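Local coordinates for protein polyhedrin (Simulium ubiquitum cypovirus, PDB 5A9A) that probably builds the crystalline matrix of the viral occlusion bodies, packing as trimers into micrometre-sized polyhedra that shelter cypovirus particles, and binds UTP, at residues D31-V36 with N53-I58; N111-W116 with P176-G181. One frame throughout, in Å; residues are numbered along the deposited sequence.

Contact 1 (D31-V36 with N53-I58); sequences DAIKRV and NAPEFI
K34 and A54 face each other as a hydrogen-bonded pair at the open end of the antiparallel beta hairpin formed by strands 34-41 and 47-54. K34 N gives a nearly straight bond (166°) to A54 O at 2.8 Å, and A54 N returns one to K34 O. The small methyl of A54 suits the side of the sheet over which I58 folds back: I58 CD1 lies 3.5 Å from K34 O and 3.7 Å from V36 CG2, the two side chains running alongside each other but pointing opposite ways. On the other side, I33 CD1 reaches N53 OD1, while R35 turns to D51 and to D127 of the second subunit. After A54 this close, largely apolar packing gives way to a more polar end, where a water joins D31 N to P55 O. Here the long K34 chain, bent at its second torsion (chi2 74°), curls back so that NZ bonds both A32 O and, from above the carbonyl plane, P55 O, bridging the two loops where strand pairing has ended. D31, partly exposed and salt-bridged through OD1 to R185, meets the buried carboxylate of E56. The carboxylate planes of D31 and E56 are 59° apart, and D31 OD1 lies 2.5 Å from E56 OE2.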
ATOM      1  N   ASP A  31     -14.178  -4.106 -15.502  1.00 15.68           N
ATOM      2  CA  ASP A  31     -13.704  -4.866 -14.343  1.00 17.38           C
ATOM      3  C   ASP A  31     -12.944  -6.138 -14.729  1.00 18.80           C
ATOM      4  O   ASP A  31     -12.687  -6.999 -13.886  1.00 16.26           O
ATOM      5  CB  ASP A  31     -14.846  -5.192 -13.378  1.00 16.85           C
ATOM      6  CG  ASP A  31     -15.005  -4.138 -12.292  1.00 18.78           C
ATOM      7  OD1 ASP A  31     -14.402  -3.054 -12.429  1.00 17.71           O
ATOM      8  OD2 ASP A  31     -15.729  -4.385 -11.306  1.00 18.36           O
ATOM      9  N   ALA A  32     -12.579  -6.252 -16.002  1.00 16.81           N
ATOM     10  CA  ALA A  32     -11.630  -7.276 -16.415  1.00 17.79           C
ATOM     11  C   ALA A  32     -10.263  -6.898 -15.855  1.00 16.49           C
ATOM     12  O   ALA A  32      -9.993  -5.726 -15.602  1.00 16.59           O
ATOM     13  CB  ALA A  32     -11.576  -7.385 -17.926  1.00 16.41           C
ATOM     14  N   ILE A  33      -9.406  -7.891 -15.657  1.00 16.83           N
ATOM     15  CA  ILE A  33      -8.086  -7.647 -15.091  1.00 16.82           C
ATOM     16  C   ILE A  33      -7.127  -7.044 -16.113  1.00 16.05           C
ATOM     17  O   ILE A  33      -7.148  -7.397 -17.290  1.00 15.44           O
ATOM     18  CB  ILE A  33      -7.471  -8.952 -14.537  1.00 16.13           C
ATOM     19  CG1 ILE A  33      -8.147  -9.340 -13.218  1.00 17.24           C
ATOM     20  CG2 ILE A  33      -5.969  -8.799 -14.336  1.00 16.45           C
ATOM     21  CD1 ILE A  33      -7.912  -8.351 -12.093  1.00 16.66           C
ATOM     22  N   LYS A  34      -6.293  -6.121 -15.644  1.00 15.69           N
ATOM     23  CA  LYS A  34      -5.166  -5.620 -16.422  1.00 16.54           C
ATOM     24  C   LYS A  34      -3.904  -6.178 -15.789  1.00 15.49           C
ATOM     25  O   LYS A  34      -3.865  -6.386 -14.577  1.00 13.92           O
ATOM     26  CB  LYS A  34      -5.126  -4.088 -16.415  1.00 16.63           C
ATOM     27  CG  LYS A  34      -6.217  -3.421 -17.253  1.00 19.51           C
ATOM     28  CD  LYS A  34      -7.575  -3.511 -16.576  1.00 22.37           C
ATOM     29  CE  LYS A  34      -8.694  -3.050 -17.496  1.00 18.29           C
ATOM     30  NZ  LYS A  34     -10.030  -3.324 -16.902  1.00 17.83           N
ATOM     31  N   ARG A  35      -2.874  -6.424 -16.596  1.00 14.40           N
ATOM     32  CA  ARG A  35      -1.663  -7.062 -16.090  1.00 16.23           C
ATOM     33  C   ARG A  35      -0.391  -6.390 -16.609  1.00 16.61           C
ATOM     34  O   ARG A  35      -0.208  -6.209 -17.814  1.00 14.91           O
ATOM     35  CB  ARG A  35      -1.669  -8.554 -16.438  1.00 17.87           C
ATOM     36  CG  ARG A  35      -0.633  -9.372 -15.677  1.00 18.21           C
ATOM     37  CD  ARG A  35      -0.971 -10.857 -15.689  1.00 20.32           C
ATOM     38  NE  ARG A  35      -0.056 -11.632 -14.853  1.00 21.90           N
ATOM     39  CZ  ARG A  35       0.001 -12.961 -14.831  1.00 22.84           C
ATOM     40  NH1 ARG A  35      -0.798 -13.681 -15.610  1.00 20.89           N
ATOM     41  NH2 ARG A  35       0.867 -13.574 -14.035  1.00 25.09           N
ATOM     42  N   VAL A  36       0.479  -6.017 -15.677  1.00 16.63           N
ATOM     43  CA  VAL A  36       1.720  -5.328 -16.001  1.00 16.09           C
ATOM     44  C   VAL A  36       2.906  -6.068 -15.399  1.00 15.41           C
ATOM     45  O   VAL A  36       2.894  -6.429 -14.218  1.00 14.36           O
ATOM     46  CB  VAL A  36       1.716  -3.885 -15.447  1.00 16.45           C
ATOM     47  CG1 VAL A  36       3.119  -3.287 -15.478  1.00 15.60           C
ATOM     48  CG2 VAL A  36       0.743  -3.016 -16.224  1.00 18.62           C
ATOM     49  N   ASN A  53      -1.368  -6.972 -11.097  1.00 15.17           N
ATOM     50  CA  ASN A  53      -2.692  -7.035 -11.709  1.00 14.42           C
ATOM     51  C   ASN A  53      -3.718  -6.219 -10.925  1.00 14.84           C
ATOM     52  O   ASN A  53      -3.624  -6.085  -9.702  1.00 13.80           O
ATOM     53  CB  ASN A  53      -3.161  -8.488 -11.890  1.00 14.29           C
ATOM     54  CG  ASN A  53      -3.788  -9.073 -10.631  1.00 15.87           C
ATOM     55  OD1 ASN A  53      -4.851  -8.636 -10.189  1.00 15.42           O
ATOM     56  ND2 ASN A  53      -3.146 -10.086 -10.069  1.00 14.60           N
ATOM     57  N   ALA A  54      -4.682  -5.653 -11.643  1.00 13.81           N
ATOM     58  CA  ALA A  54      -5.760  -4.886 -11.028  1.00 16.06           C
ATOM     59  C   ALA A  54      -6.876  -4.673 -12.045  1.00 16.06           C
ATOM     60  O   ALA A  54      -6.636  -4.707 -13.252  1.00 14.96           O
ATOM     61  CB  ALA A  54      -5.248  -3.554 -10.518  1.00 15.62           C
ATOM     62  N   PRO A  55      -8.110  -4.477 -11.562  1.00 15.95           N
ATOM     63  CA  PRO A  55      -9.253  -4.311 -12.465  1.00 17.44           C
ATOM     64  C   PRO A  55      -9.573  -2.860 -12.837  1.00 20.45           C
ATOM     65  O   PRO A  55     -10.274  -2.653 -13.829  1.00 18.92           O
ATOM     66  CB  PRO A  55     -10.405  -4.925 -11.669  1.00 16.61           C
ATOM     67  CG  PRO A  55     -10.050  -4.655 -10.246  1.00 17.05           C
ATOM     68  CD  PRO A  55      -8.537  -4.653 -10.162  1.00 15.51           C
ATOM     69  N   GLU A  56      -9.083  -1.881 -12.077  1.00 17.43           N
ATOM     70  CA  GLU A  56      -9.359  -0.478 -12.394  1.00 17.76           C
ATOM     71  C   GLU A  56      -8.113   0.249 -12.910  1.00 17.56           C
ATOM     72  O   GLU A  56      -8.134   0.844 -13.985  1.00 16.62           O
ATOM     73  CB  GLU A  56      -9.929   0.260 -11.180  1.00 17.87           C
ATOM     74  CG  GLU A  56     -10.948  -0.533 -10.378  1.00 16.63           C
ATOM     75  CD  GLU A  56     -12.064  -1.098 -11.235  1.00 18.94           C
ATOM     76  OE1 GLU A  56     -12.344  -0.534 -12.316  1.00 18.07           O
ATOM     77  OE2 GLU A  56     -12.662  -2.114 -10.826  1.00 18.69           O
ATOM     78  N   PHE A  57      -7.034   0.210 -12.138  1.00 16.26           N
ATOM     79  CA  PHE A  57      -5.772   0.808 -12.573  1.00 17.03           C
ATOM     80  C   PHE A  57      -4.588   0.245 -11.805  1.00 15.90           C
ATOM     81  O   PHE A  57      -4.686  -0.027 -10.611  1.00 15.94           O
ATOM     82  CB  PHE A  57      -5.806   2.338 -12.434  1.00 16.49           C
ATOM     83  CG  PHE A  57      -6.089   2.821 -11.042  1.00 16.41           C
ATOM     84  CD1 PHE A  57      -5.056   3.032 -10.141  1.00 17.03           C
ATOM     85  CD2 PHE A  57      -7.387   3.086 -10.637  1.00 16.19           C
ATOM     86  CE1 PHE A  57      -5.317   3.482  -8.856  1.00 17.85           C
ATOM     87  CE2 PHE A  57      -7.655   3.539  -9.358  1.00 15.56           C
ATOM     88  CZ  PHE A  57      -6.619   3.737  -8.466  1.00 15.24           C
ATOM     89  N   ILE A  58      -3.472   0.062 -12.506  1.00 16.16           N
ATOM     90  CA  ILE A  58      -2.227  -0.343 -11.870  1.00 17.00           C
ATOM     91  C   ILE A  58      -1.292   0.847 -11.765  1.00 17.07           C
ATOM     92  O   ILE A  58      -0.684   1.259 -12.752  1.00 17.01           O
ATOM     93  CB  ILE A  58      -1.496  -1.440 -12.663  1.00 17.21           C
ATOM     94  CG1 ILE A  58      -2.347  -2.708 -12.743  1.00 14.09           C
ATOM     95  CG2 ILE A  58      -0.155  -1.753 -12.008  1.00 15.01           C
ATOM     96  CD1 ILE A  58      -1.796  -3.745 -13.698  1.00 14.20           C
TER
HETATM   97  O   HOH W   1     -12.456  -1.926 -15.414  1.00 14.98           O

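Contact 2 (N111-W116 with P176-G181); sequences NGNICW and PSRMSG
R178 lays its side chain across the loop N113-W116, and three differently oriented groups receive it. The first is the amide of N113, turned nearly parallel to the guanidinium (planes 28° apart). R178 NH1 donates to N113 OD1 at 2.9 Å, with the oxygen in the guanidinium plane and the nitrogen in the plane of the amide carbonyl. N113 presents that oxygen because its CG swings opposite the backbone N (chi1 -175°), which also lays the amide against R178 CB and CD. The second is the carbonyl of I114, whose oxygen sits over the centre of the guanidinium, 3.3 Å above its plane; this contact is to a face, where the N-H groups do not point. The third is W116, whose ring stands steeply to the guanidinium, at 77°, and meets R178 NH2 at its edge, 3.3 Å from CD1. A water gathers the polar ends, accepting from R178 NH1 and W116 NE1 and donating to G112 O. A long arginine suits this place, since its extended chain can span the loop and still offer a flat group with several N-H donors at its edge and a face for the I114 carbonyl oxygen.

The backbones fix the register beneath. R178 N bonds N113 O, and C115 N bonds P176 O at 2.8 Å, the donor nearly in line with the C=O bond. N113 and C115 each centre an inverse gamma turn, tight bends consistent with the way this loop turns N113 O and C115 N to the other segment. P176 supplies its carbonyl, and its ring CG comes within 4.4 Å of C115 CB, a light apolar touch. The contact thus ties the loop leaving strand 105-111 to the loop leaving strand 170-176, with K34 of strand 34-41 packed against N113, I114 and S177.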
ATOM      1  N   ASN A 111      -0.388  -4.802 -20.324  1.00 15.61           N
ATOM      2  CA  ASN A 111      -1.370  -5.587 -21.062  1.00 15.79           C
ATOM      3  C   ASN A 111      -2.791  -5.406 -20.552  1.00 16.10           C
ATOM      4  O   ASN A 111      -3.029  -5.373 -19.343  1.00 14.71           O
ATOM      5  CB  ASN A 111      -1.003  -7.066 -20.999  1.00 17.31           C
ATOM      6  CG  ASN A 111       0.435  -7.321 -21.392  1.00 18.31           C
ATOM      7  OD1 ASN A 111       0.727  -7.651 -22.541  1.00 18.17           O
ATOM      8  ND2 ASN A 111       1.347  -7.165 -20.436  1.00 17.47           N
ATOM      9  N   GLY A 112      -3.731  -5.297 -21.486  1.00 15.45           N
ATOM     10  CA  GLY A 112      -5.137  -5.199 -21.150  1.00 16.15           C
ATOM     11  C   GLY A 112      -5.810  -3.982 -21.755  1.00 17.64           C
ATOM     12  O   GLY A 112      -5.229  -3.262 -22.571  1.00 14.64           O
ATOM     13  N   ASN A 113      -7.051  -3.762 -21.338  1.00 15.63           N
ATOM     14  CA  ASN A 113      -7.855  -2.647 -21.809  1.00 17.64           C
ATOM     15  C   ASN A 113      -7.412  -1.353 -21.133  1.00 19.75           C
ATOM     16  O   ASN A 113      -8.077  -0.856 -20.223  1.00 15.79           O
ATOM     17  CB  ASN A 113      -9.325  -2.934 -21.504  1.00 16.89           C
ATOM     18  CG  ASN A 113     -10.255  -1.885 -22.058  1.00 18.44           C
ATOM     19  OD1 ASN A 113      -9.955  -1.236 -23.062  1.00 17.59           O
ATOM     20  ND2 ASN A 113     -11.403  -1.718 -21.411  1.00 18.06           N
ATOM     21  N   ILE A 114      -6.282  -0.818 -21.589  1.00 17.98           N
ATOM     22  CA  ILE A 114      -5.632   0.311 -20.934  1.00 18.16           C
ATOM     23  C   ILE A 114      -5.803   1.611 -21.720  1.00 18.78           C
ATOM     24  O   ILE A 114      -5.665   1.634 -22.945  1.00 16.87           O
ATOM     25  CB  ILE A 114      -4.126   0.022 -20.749  1.00 19.95           C
ATOM     26  CG1 ILE A 114      -3.941  -1.132 -19.760  1.00 15.62           C
ATOM     27  CG2 ILE A 114      -3.389   1.266 -20.269  1.00 18.36           C
ATOM     28  CD1 ILE A 114      -2.546  -1.720 -19.742  1.00 16.26           C
ATOM     29  N   CYS A 115      -6.109   2.691 -21.006  1.00 18.45           N
ATOM     30  CA  CYS A 115      -6.213   4.010 -21.619  1.00 19.99           C
ATOM     31  C   CYS A 115      -4.812   4.555 -21.858  1.00 20.29           C
ATOM     32  O   CYS A 115      -4.248   5.248 -21.009  1.00 17.61           O
ATOM     33  CB  CYS A 115      -6.998   4.965 -20.718  1.00 22.04           C
ATOM     34  SG  CYS A 115      -7.279   6.599 -21.447  1.00 21.24           S
ATOM     35  N   TRP A 116      -4.257   4.238 -23.023  1.00 19.69           N
ATOM     36  CA  TRP A 116      -2.864   4.538 -23.317  1.00 20.70           C
ATOM     37  C   TRP A 116      -2.577   6.031 -23.247  1.00 19.41           C
ATOM     38  O   TRP A 116      -1.475   6.442 -22.890  1.00 18.15           O
ATOM     39  CB  TRP A 116      -2.497   3.968 -24.688  1.00 20.81           C
ATOM     40  CG  TRP A 116      -2.645   2.485 -24.724  1.00 20.17           C
ATOM     41  CD1 TRP A 116      -3.586   1.765 -25.401  1.00 21.41           C
ATOM     42  CD2 TRP A 116      -1.838   1.534 -24.022  1.00 18.82           C
ATOM     43  NE1 TRP A 116      -3.408   0.422 -25.169  1.00 19.82           N
ATOM     44  CE2 TRP A 116      -2.341   0.254 -24.323  1.00 18.87           C
ATOM     45  CE3 TRP A 116      -0.735   1.643 -23.167  1.00 18.79           C
ATOM     46  CZ2 TRP A 116      -1.773  -0.914 -23.809  1.00 18.85           C
ATOM     47  CZ3 TRP A 116      -0.177   0.486 -22.648  1.00 18.93           C
ATOM     48  CH2 TRP A 116      -0.696  -0.778 -22.975  1.00 19.99           C
ATOM     49  N   PRO A 176      -4.013   3.046 -16.265  1.00 18.18           N
ATOM     50  CA  PRO A 176      -5.447   3.064 -15.961  1.00 18.81           C
ATOM     51  C   PRO A 176      -6.311   2.394 -17.028  1.00 17.91           C
ATOM     52  O   PRO A 176      -5.965   2.407 -18.209  1.00 17.61           O
ATOM     53  CB  PRO A 176      -5.751   4.560 -15.892  1.00 20.47           C
ATOM     54  CG  PRO A 176      -4.823   5.159 -16.909  1.00 22.83           C
ATOM     55  CD  PRO A 176      -3.592   4.268 -16.970  1.00 18.55           C
ATOM     56  N   SER A 177      -7.432   1.818 -16.602  1.00 17.76           N
ATOM     57  CA  SER A 177      -8.356   1.151 -17.516  1.00 19.63           C
ATOM     58  C   SER A 177      -9.049   2.150 -18.433  1.00 18.39           C
ATOM     59  O   SER A 177      -9.226   3.316 -18.076  1.00 17.17           O
ATOM     60  CB  SER A 177      -9.434   0.394 -16.731  1.00 19.07           C
ATOM     61  OG  SER A 177      -8.887  -0.363 -15.667  1.00 26.40           O
ATOM     62  N   ARG A 178      -9.439   1.687 -19.618  1.00 17.90           N
ATOM     63  CA  ARG A 178     -10.387   2.418 -20.444  1.00 18.51           C
ATOM     64  C   ARG A 178     -11.768   2.258 -19.829  1.00 21.17           C
ATOM     65  O   ARG A 178     -12.056   1.240 -19.196  1.00 19.12           O
ATOM     66  CB  ARG A 178     -10.438   1.857 -21.865  1.00 22.56           C
ATOM     67  CG  ARG A 178      -9.274   2.210 -22.767  1.00 21.41           C
ATOM     68  CD  ARG A 178      -9.639   1.859 -24.203  1.00 26.05           C
ATOM     69  NE  ARG A 178      -8.508   1.910 -25.125  1.00 26.19           N
ATOM     70  CZ  ARG A 178      -7.718   0.876 -25.405  1.00 25.92           C
ATOM     71  NH1 ARG A 178      -7.916  -0.298 -24.822  1.00 20.64           N
ATOM     72  NH2 ARG A 178      -6.723   1.021 -26.271  1.00 21.41           N
ATOM     73  N   MET A 179     -12.622   3.257 -20.020  1.00 19.76           N
ATOM     74  CA  MET A 179     -14.019   3.144 -19.632  1.00 21.18           C
ATOM     75  C   MET A 179     -14.816   2.507 -20.759  1.00 21.46           C
ATOM     76  O   MET A 179     -14.313   2.339 -21.870  1.00 19.41           O
ATOM     77  CB  MET A 179     -14.600   4.520 -19.315  1.00 19.14           C
ATOM     78  CG  MET A 179     -14.018   5.154 -18.067  1.00 19.32           C
ATOM     79  SD  MET A 179     -14.276   4.120 -16.614  1.00 16.69           S
ATOM     80  CE  MET A 179     -13.205   4.931 -15.432  1.00 20.71           C
ATOM     81  N   SER A 180     -16.061   2.148 -20.461  1.00 20.34           N
ATOM     82  CA  SER A 180     -16.980   1.671 -21.480  1.00 23.55           C
ATOM     83  C   SER A 180     -17.563   2.880 -22.192  1.00 22.43           C
ATOM     84  O   SER A 180     -18.435   3.561 -21.653  1.00 19.85           O
ATOM     85  CB  SER A 180     -18.093   0.839 -20.839  1.00 26.12           C
ATOM     86  OG  SER A 180     -18.978   0.334 -21.819  1.00 25.69           O
ATOM     87  N   GLY A 181     -17.070   3.154 -23.395  1.00 22.40           N
ATOM     88  CA  GLY A 181     -17.474   4.338 -24.130  1.00 22.17           C
ATOM     89  C   GLY A 181     -17.282   5.589 -23.293  1.00 21.04           C
ATOM     90  O   GLY A 181     -16.203   5.818 -22.741  1.00 19.26           O
TER
HETATM   91  O   HOH W   2      -5.271  -1.947 -25.120  1.00 19.99           O
HETATM   92  O   HOH W   3     -13.556  -0.144 -22.752  1.00 22.26           O

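Contact 1 closes before contact 2 opens along the chain, yet their centres lie about 9 Å apart, on the same side of the chain's centre. Contact 1 pairs strands 34-41 and 47-54 of the six-stranded sheet and runs on into strand 57-62 of the four-stranded one, while contact 2 joins the loops that leave strand 105-111 of the first and strand 170-176 of the second. The two touch directly: R35 O lies 2.9 Å from N111 N, a probable backbone hydrogen bond, and K34 CE packs 3.6 Å from N113 O. Together they join the ends of both sheets. Contact 1 also bonds to the second subunit, against which N111 of contact 2 packs.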